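Local structure of homoserine O-acetyltransferase (Bacillus anthracis str. 'Ames Ancestor', 3I1I) at residues M4-E16 and T24-T36. The protein probably transfers an acetyl group from acetyl-CoA to the hydroxyl of homoserine, giving O-acetylhomoserine, as an enzyme of the alpha/beta hydrolase fold. Residues are numbered along the deposited sequence; the frame is centred on the assembly and turned at random. Where two conformers were deposited one is given.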
HETATM    1  N   MSE A   4      33.021  -7.910 -24.392  1.00 50.99           N
HETATM    2  CA  MSE A   4      31.923  -8.629 -25.115  1.00 51.35           C
HETATM    3  C   MSE A   4      31.577  -7.944 -26.400  1.00 50.13           C
HETATM    4  O   MSE A   4      31.816  -6.754 -26.538  1.00 50.68           O
HETATM    5  CB  MSE A   4      30.642  -8.683 -24.275  1.00 51.92           C
HETATM    6  CG  MSE A   4      30.650  -9.803 -23.270  1.00 54.36           C
HETATM    7 SE   MSE A   4      28.902 -10.573 -22.900  0.65 59.15          SE
HETATM    8  CE  MSE A   4      28.105  -9.136 -21.886  1.00 54.97           C
ATOM      9  N   GLN A   5      30.992  -8.696 -27.330  1.00 49.09           N
ATOM     10  CA  GLN A   5      30.504  -8.148 -28.594  0.50 48.55           C
ATOM     11  C   GLN A   5      29.169  -7.455 -28.355  1.00 47.73           C
ATOM     12  O   GLN A   5      28.398  -7.878 -27.491  1.00 47.64           O
ATOM     13  CB  GLN A   5      30.294  -9.263 -29.623  0.50 48.73           C
ATOM     14  CG  GLN A   5      31.487 -10.196 -29.832  0.50 49.57           C
ATOM     15  CD  GLN A   5      32.576  -9.571 -30.667  0.50 50.11           C
ATOM     16  OE1 GLN A   5      32.310  -8.966 -31.708  0.50 49.55           O
ATOM     17  NE2 GLN A   5      33.818  -9.724 -30.221  0.50 50.59           N
ATOM     18  N   ILE A   6      28.881  -6.410 -29.119  1.00 45.97           N
ATOM     19  CA  ILE A   6      27.589  -5.767 -29.033  1.00 44.33           C
ATOM     20  C   ILE A   6      26.489  -6.805 -29.219  1.00 42.88           C
ATOM     21  O   ILE A   6      26.627  -7.725 -30.027  1.00 43.59           O
ATOM     22  CB  ILE A   6      27.476  -4.637 -30.040  1.00 44.43           C
ATOM     23  CG1 ILE A   6      28.017  -3.350 -29.398  1.00 45.06           C
ATOM     24  CG2 ILE A   6      26.024  -4.456 -30.486  1.00 43.92           C
ATOM     25  CD1 ILE A   6      28.899  -3.549 -28.134  1.00 44.15           C
ATOM     26  N   VAL A   7      25.424  -6.666 -28.437  1.00 40.38           N
ATOM     27  CA  VAL A   7      24.380  -7.657 -28.355  1.00 38.26           C
ATOM     28  C   VAL A   7      23.256  -7.337 -29.331  1.00 37.55           C
ATOM     29  O   VAL A   7      22.851  -6.194 -29.480  1.00 36.46           O
ATOM     30  CB  VAL A   7      23.797  -7.743 -26.904  1.00 38.43           C
ATOM     31  CG1 VAL A   7      22.511  -8.627 -26.871  1.00 36.15           C
ATOM     32  CG2 VAL A   7      24.867  -8.234 -25.923  1.00 35.39           C
ATOM     33  N   LYS A   8      22.725  -8.370 -29.958  1.00 37.05           N
ATOM     34  CA  LYS A   8      21.678  -8.201 -30.940  1.00 37.54           C
ATOM     35  C   LYS A   8      20.373  -8.701 -30.357  1.00 35.71           C
ATOM     36  O   LYS A   8      20.318  -9.805 -29.849  1.00 36.51           O
ATOM     37  CB  LYS A   8      22.010  -8.997 -32.208  1.00 38.27           C
ATOM     38  CG  LYS A   8      21.413  -8.373 -33.491  1.00 43.09           C
ATOM     39  CD  LYS A   8      20.690  -9.401 -34.415  1.00 48.47           C
ATOM     40  CE  LYS A   8      19.584  -8.726 -35.290  1.00 50.60           C
ATOM     41  NZ  LYS A   8      20.089  -7.512 -36.065  1.00 52.75           N
ATOM     42  N   LYS A   9      19.328  -7.900 -30.414  1.00 33.96           N
ATOM     43  CA  LYS A   9      18.025  -8.351 -29.984  1.00 33.30           C
ATOM     44  C   LYS A   9      17.425  -9.242 -31.062  1.00 33.03           C
ATOM     45  O   LYS A   9      17.508  -8.925 -32.237  1.00 32.97           O
ATOM     46  CB  LYS A   9      17.112  -7.158 -29.726  1.00 32.81           C
ATOM     47  CG  LYS A   9      15.788  -7.508 -29.033  1.00 32.40           C
ATOM     48  CD  LYS A   9      15.905  -7.550 -27.515  1.00 31.41           C
ATOM     49  CE  LYS A   9      14.585  -8.018 -26.870  1.00 31.03           C
ATOM     50  NZ  LYS A   9      14.466  -7.580 -25.463  1.00 30.75           N
ATOM     51  N   GLU A  10      16.836 -10.353 -30.662  1.00 32.79           N
ATOM     52  CA  GLU A  10      16.105 -11.219 -31.581  1.00 33.38           C
ATOM     53  C   GLU A  10      14.654 -11.301 -31.144  1.00 33.19           C
ATOM     54  O   GLU A  10      14.261 -10.793 -30.071  1.00 32.34           O
ATOM     55  CB  GLU A  10      16.653 -12.631 -31.564  1.00 33.81           C
ATOM     56  CG  GLU A  10      18.140 -12.734 -31.613  1.00 38.21           C
ATOM     57  CD  GLU A  10      18.696 -12.699 -33.004  1.00 45.89           C
ATOM     58  OE1 GLU A  10      19.920 -12.990 -33.102  1.00 54.24           O
ATOM     59  OE2 GLU A  10      17.952 -12.382 -33.986  1.00 46.15           O
ATOM     60  N   LYS A  11      13.872 -11.996 -31.961  1.00 32.82           N
ATOM     61  CA  LYS A  11      12.439 -12.096 -31.756  1.00 33.04           C
ATOM     62  C   LYS A  11      11.974 -13.529 -32.016  1.00 32.05           C
ATOM     63  O   LYS A  11      12.333 -14.113 -33.021  1.00 32.88           O
ATOM     64  CB  LYS A  11      11.759 -11.119 -32.714  1.00 33.09           C
ATOM     65  CG  LYS A  11      10.260 -11.191 -32.776  1.00 36.47           C
ATOM     66  CD  LYS A  11       9.712 -10.024 -33.625  1.00 41.26           C
ATOM     67  CE  LYS A  11       8.198 -10.133 -33.858  1.00 43.37           C
ATOM     68  NZ  LYS A  11       7.529  -8.876 -34.303  1.00 45.04           N
ATOM     69  N   PHE A  12      11.189 -14.092 -31.109  1.00 31.23           N
ATOM     70  CA  PHE A  12      10.570 -15.392 -31.289  1.00 30.34           C
ATOM     71  C   PHE A  12       9.060 -15.228 -31.260  1.00 30.50           C
ATOM     72  O   PHE A  12       8.525 -14.517 -30.408  1.00 31.02           O
ATOM     73  CB  PHE A  12      11.012 -16.332 -30.181  1.00 30.03           C
ATOM     74  CG  PHE A  12      10.370 -17.702 -30.240  1.00 28.53           C
ATOM     75  CD1 PHE A  12      10.648 -18.565 -31.292  1.00 28.21           C
ATOM     76  CD2 PHE A  12       9.495 -18.127 -29.245  1.00 26.74           C
ATOM     77  CE1 PHE A  12      10.069 -19.826 -31.354  1.00 26.84           C
ATOM     78  CE2 PHE A  12       8.935 -19.396 -29.269  1.00 25.89           C
ATOM     79  CZ  PHE A  12       9.224 -20.255 -30.347  1.00 27.46           C
ATOM     80  N   ILE A  13       8.379 -15.881 -32.192  1.00 30.56           N
ATOM     81  CA  ILE A  13       6.926 -15.789 -32.359  1.00 30.30           C
ATOM     82  C   ILE A  13       6.285 -17.148 -32.256  1.00 30.26           C
ATOM     83  O   ILE A  13       6.868 -18.136 -32.679  1.00 29.58           O
ATOM     84  CB  ILE A  13       6.600 -15.234 -33.762  1.00 31.29           C
ATOM     85  CG1 ILE A  13       6.496 -13.713 -33.700  1.00 32.99           C
ATOM     86  CG2 ILE A  13       5.331 -15.862 -34.384  1.00 29.24           C
ATOM     87  CD1 ILE A  13       7.679 -13.035 -34.318  1.00 33.46           C
ATOM     88  N   LEU A  14       5.099 -17.195 -31.663  1.00 30.66           N
ATOM     89  CA  LEU A  14       4.213 -18.352 -31.774  1.00 30.94           C
ATOM     90  C   LEU A  14       2.875 -17.851 -32.304  1.00 31.11           C
ATOM     91  O   LEU A  14       2.336 -16.848 -31.855  1.00 30.72           O
ATOM     92  CB  LEU A  14       4.048 -19.069 -30.457  1.00 30.72           C
ATOM     93  CG  LEU A  14       5.312 -19.750 -29.901  1.00 32.24           C
ATOM     94  CD1 LEU A  14       5.134 -20.038 -28.399  1.00 31.07           C
ATOM     95  CD2 LEU A  14       5.671 -21.061 -30.646  1.00 28.96           C
ATOM     96  N   LYS A  15       2.386 -18.535 -33.324  1.00 31.57           N
ATOM     97  CA  LYS A  15       1.181 -18.127 -34.007  1.00 31.52           C
ATOM     98  C   LYS A  15      -0.004 -18.358 -33.090  1.00 31.02           C
ATOM     99  O   LYS A  15      -0.965 -17.597 -33.111  1.00 30.12           O
ATOM    100  CB  LYS A  15       1.007 -18.912 -35.306  1.00 31.69           C
ATOM    101  CG  LYS A  15       1.887 -18.448 -36.450  1.00 33.01           C
ATOM    102  CD  LYS A  15       1.687 -19.338 -37.646  1.00 34.21           C
ATOM    103  CE  LYS A  15       2.326 -18.802 -38.915  1.00 36.57           C
ATOM    104  NZ  LYS A  15       2.567 -19.958 -39.852  1.00 37.98           N
ATOM    105  N   GLU A  16       0.076 -19.435 -32.323  1.00 30.90           N
ATOM    106  CA  GLU A  16      -0.866 -19.695 -31.268  1.00 31.76           C
ATOM    107  C   GLU A  16      -0.140 -20.318 -30.086  1.00 31.65           C
ATOM    108  O   GLU A  16       0.570 -21.316 -30.251  1.00 32.33           O
ATOM    109  CB  GLU A  16      -1.960 -20.670 -31.735  1.00 32.60           C
ATOM    110  CG  GLU A  16      -2.899 -20.167 -32.846  1.00 33.57           C
ATOM    111  CD  GLU A  16      -3.616 -18.845 -32.524  1.00 35.42           C
ATOM    112  OE1 GLU A  16      -3.734 -18.454 -31.339  1.00 32.66           O
ATOM    113  OE2 GLU A  16      -4.062 -18.194 -33.494  1.00 37.33           O
ATOM    114  N   THR A  24      -6.071 -19.291 -25.727  1.00 29.48           N
ATOM    115  CA  THR A  24      -5.132 -19.436 -26.837  1.00 28.98           C
ATOM    116  C   THR A  24      -5.033 -18.138 -27.626  1.00 28.87           C
ATOM    117  O   THR A  24      -6.040 -17.651 -28.117  1.00 30.19           O
ATOM    118  CB  THR A  24      -5.490 -20.651 -27.756  1.00 29.17           C
ATOM    119  OG1 THR A  24      -5.454 -21.863 -26.976  1.00 29.91           O
ATOM    120  CG2 THR A  24      -4.499 -20.790 -28.916  1.00 26.42           C
ATOM    121  N   ILE A  25      -3.836 -17.550 -27.706  1.00 27.55           N
ATOM    122  CA  ILE A  25      -3.632 -16.337 -28.478  1.00 26.84           C
ATOM    123  C   ILE A  25      -2.239 -16.409 -29.109  1.00 26.97           C
ATOM    124  O   ILE A  25      -1.414 -17.209 -28.682  1.00 26.89           O
ATOM    125  CB  ILE A  25      -3.778 -15.041 -27.588  1.00 27.10           C
ATOM    126  CG1 ILE A  25      -2.795 -15.065 -26.400  1.00 26.87           C
ATOM    127  CG2 ILE A  25      -5.194 -14.885 -27.077  1.00 23.95           C
ATOM    128  CD1 ILE A  25      -2.457 -13.690 -25.805  1.00 25.15           C
ATOM    129  N   PRO A  26      -1.994 -15.628 -30.168  1.00 26.81           N
ATOM    130  CA  PRO A  26      -0.617 -15.434 -30.636  1.00 26.25           C
ATOM    131  C   PRO A  26       0.245 -14.672 -29.609  1.00 26.11           C
ATOM    132  O   PRO A  26      -0.221 -13.716 -28.974  1.00 24.44           O
ATOM    133  CB  PRO A  26      -0.773 -14.579 -31.926  1.00 25.87           C
ATOM    134  CG  PRO A  26      -2.207 -14.669 -32.314  1.00 26.27           C
ATOM    135  CD  PRO A  26      -2.992 -15.012 -31.071  1.00 27.15           C
ATOM    136  N   VAL A  27       1.505 -15.069 -29.507  1.00 26.00           N
ATOM    137  CA  VAL A  27       2.457 -14.422 -28.614  1.00 26.24           C
ATOM    138  C   VAL A  27       3.797 -14.211 -29.322  1.00 26.98           C
ATOM    139  O   VAL A  27       4.131 -14.937 -30.253  1.00 27.45           O
ATOM    140  CB  VAL A  27       2.704 -15.300 -27.354  1.00 26.09           C
ATOM    141  CG1 VAL A  27       1.382 -15.537 -26.569  1.00 25.01           C
ATOM    142  CG2 VAL A  27       3.297 -16.588 -27.755  1.00 23.61           C
ATOM    143  N   GLN A  28       4.551 -13.222 -28.860  1.00 27.04           N
ATOM    144  CA  GLN A  28       5.933 -13.001 -29.276  1.00 27.18           C
ATOM    145  C   GLN A  28       6.770 -12.791 -28.018  1.00 27.05           C
ATOM    146  O   GLN A  28       6.247 -12.476 -26.963  1.00 26.51           O
ATOM    147  CB  GLN A  28       6.053 -11.768 -30.154  1.00 27.33           C
ATOM    148  CG  GLN A  28       5.410 -10.529 -29.511  1.00 30.16           C
ATOM    149  CD  GLN A  28       5.584  -9.238 -30.301  1.00 31.22           C
ATOM    150  OE1 GLN A  28       5.914  -9.258 -31.480  1.00 32.17           O
ATOM    151  NE2 GLN A  28       5.388  -8.098 -29.619  1.00 29.98           N
HETATM  152  N   MSE A  29       8.079 -12.918 -28.173  1.00 26.86           N
HETATM  153  CA  MSE A  29       8.998 -12.913 -27.075  1.00 26.12           C
HETATM  154  C   MSE A  29      10.365 -12.460 -27.558  1.00 25.00           C
HETATM  155  O   MSE A  29      10.988 -13.120 -28.373  1.00 24.32           O
HETATM  156  CB  MSE A  29       9.086 -14.320 -26.502  1.00 26.55           C
HETATM  157  CG  MSE A  29       9.833 -14.408 -25.174  1.00 28.54           C
HETATM  158 SE   MSE A  29      10.018 -16.276 -24.628  0.65 32.23          SE
HETATM  159  CE  MSE A  29       9.368 -16.163 -22.863  1.00 37.69           C
ATOM    160  N   GLY A  30      10.861 -11.352 -27.034  1.00 23.88           N
ATOM    161  CA  GLY A  30      12.202 -10.929 -27.400  1.00 23.91           C
ATOM    162  C   GLY A  30      13.223 -11.800 -26.725  1.00 23.12           C
ATOM    163  O   GLY A  30      12.934 -12.388 -25.719  1.00 23.71           O
ATOM    164  N   TYR A  31      14.420 -11.902 -27.272  1.00 22.95           N
ATOM    165  CA  TYR A  31      15.493 -12.572 -26.544  1.00 22.85           C
ATOM    166  C   TYR A  31      16.830 -12.121 -27.069  1.00 22.92           C
ATOM    167  O   TYR A  31      16.900 -11.392 -28.061  1.00 23.49           O
ATOM    168  CB  TYR A  31      15.395 -14.093 -26.640  1.00 23.19           C
ATOM    169  CG  TYR A  31      15.653 -14.688 -28.007  1.00 23.81           C
ATOM    170  CD1 TYR A  31      16.879 -15.223 -28.322  1.00 23.95           C
ATOM    171  CD2 TYR A  31      14.643 -14.767 -28.968  1.00 25.22           C
ATOM    172  CE1 TYR A  31      17.125 -15.776 -29.575  1.00 25.11           C
ATOM    173  CE2 TYR A  31      14.877 -15.355 -30.235  1.00 25.84           C
ATOM    174  CZ  TYR A  31      16.117 -15.848 -30.530  1.00 25.92           C
ATOM    175  OH  TYR A  31      16.388 -16.420 -31.762  1.00 27.39           O
ATOM    176  N   GLU A  32      17.887 -12.547 -26.396  1.00 21.65           N
ATOM    177  CA  GLU A  32      19.209 -12.197 -26.823  1.00 21.73           C
ATOM    178  C   GLU A  32      20.142 -13.244 -26.274  1.00 21.95           C
ATOM    179  O   GLU A  32      19.784 -13.908 -25.318  1.00 22.42           O
ATOM    180  CB  GLU A  32      19.560 -10.770 -26.372  1.00 21.05           C
ATOM    181  CG  GLU A  32      19.830 -10.604 -24.887  1.00 20.17           C
ATOM    182  CD  GLU A  32      19.827  -9.159 -24.472  1.00 20.21           C
ATOM    183  OE1 GLU A  32      18.762  -8.532 -24.653  1.00 17.30           O
ATOM    184  OE2 GLU A  32      20.877  -8.658 -23.945  1.00 19.17           O
ATOM    185  N   THR A  33      21.310 -13.414 -26.893  1.00 22.42           N
ATOM    186  CA  THR A  33      22.249 -14.489 -26.546  1.00 22.31           C
ATOM    187  C   THR A  33      23.665 -13.933 -26.479  1.00 23.03           C
ATOM    188  O   THR A  33      23.973 -12.910 -27.071  1.00 23.34           O
ATOM    189  CB  THR A  33      22.219 -15.673 -27.585  1.00 22.94           C
ATOM    190  OG1 THR A  33      22.920 -15.295 -28.791  1.00 23.55           O
ATOM    191  CG2 THR A  33      20.770 -16.101 -27.935  1.00 19.44           C
ATOM    192  N   TYR A  34      24.524 -14.621 -25.748  1.00 23.61           N
ATOM    193  CA  TYR A  34      25.903 -14.244 -25.589  1.00 23.95           C
ATOM    194  C   TYR A  34      26.748 -15.517 -25.679  1.00 24.57           C
ATOM    195  O   TYR A  34      26.300 -16.597 -25.309  1.00 24.31           O
ATOM    196  CB  TYR A  34      26.162 -13.559 -24.244  1.00 23.65           C
ATOM    197  CG  TYR A  34      25.025 -12.726 -23.693  1.00 25.15           C
ATOM    198  CD1 TYR A  34      24.756 -11.448 -24.183  1.00 24.56           C
ATOM    199  CD2 TYR A  34      24.232 -13.192 -22.645  1.00 23.91           C
ATOM    200  CE1 TYR A  34      23.699 -10.669 -23.663  1.00 22.36           C
ATOM    201  CE2 TYR A  34      23.188 -12.415 -22.126  1.00 23.23           C
ATOM    202  CZ  TYR A  34      22.925 -11.163 -22.636  1.00 23.23           C
ATOM    203  OH  TYR A  34      21.896 -10.393 -22.106  1.00 22.54           O
ATOM    204  N   GLY A  35      27.983 -15.388 -26.165  1.00 24.85           N
ATOM    205  CA  GLY A  35      28.832 -16.568 -26.374  1.00 24.62           C
ATOM    206  C   GLY A  35      28.429 -17.402 -27.588  1.00 24.72           C
ATOM    207  O   GLY A  35      27.639 -16.968 -28.424  1.00 24.24           O
ATOM    208  N   THR A  36      28.962 -18.618 -27.644  1.00 24.95           N
ATOM    209  CA  THR A  36      28.870 -19.468 -28.808  1.00 25.28           C
ATOM    210  C   THR A  36      28.354 -20.852 -28.450  1.00 25.46           C
ATOM    211  O   THR A  36      28.878 -21.523 -27.551  1.00 25.29           O
ATOM    212  CB  THR A  36      30.279 -19.617 -29.454  1.00 25.86           C
ATOM    213  OG1 THR A  36      30.824 -18.320 -29.660  1.00 27.24           O
ATOM    214  CG2 THR A  36      30.248 -20.344 -30.804  1.00 23.49           C
TER
HETATM  215  O   HOH W   1      24.025 -10.760 -29.714  1.00 40.80           O
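Tyr31 lays one face of its ring over the side chain of Glu10, its directly paired neighbour on the adjacent strand. Glu10 CB lies 3.6 Å from the centroid of the Tyr31 ring and 19° off its normal, which defines a CH-pi contact. Tyr31 chi1, 68°, sets CG between backbone N and carbonyl carbon, swinging the ring across the partner strand, where Phe12 CB meets Tyr31 CE2 at 4.0 Å. Backbone bonds flank this pair: Glu10 N to Tyr31 O is 2.8 Å with an N-H...O angle of 169°. Two-bond pairs also join Phe12 to Met29 and Leu14 to Val27, as in antiparallel pairing; the short link between strands 10-18 and 24-34 makes them a hairpin. Phe12 itself turns away from residues 24-36 beyond CB and touches Asp142 of helix 129-142, which Tyr31 and Met29 also reach. Glu16, its chain bent at chi2, packs OE1 3.5 Å from Thr24 CG2 and also against Pro26 CD. Before the strand, Val7 CG1 packs 3.4 Å from Glu32 OE2, while Val7 CG2 meets the Tyr34 ring edge. Tyr34 OH donates to Glu32 OE2 at 2.7 Å from above the carboxylate plane, and His56 ND1 also bonds that oxygen. Lys11 NZ bonds Gln28 OE1 weakly, its stronger partner being His170 of the second subunit. With Tyr31 OH bonded to Glu301 of that subunit, Lys11 and Tyr31 probably help hold the subunits together, whereas Glu32 is held within its own chain.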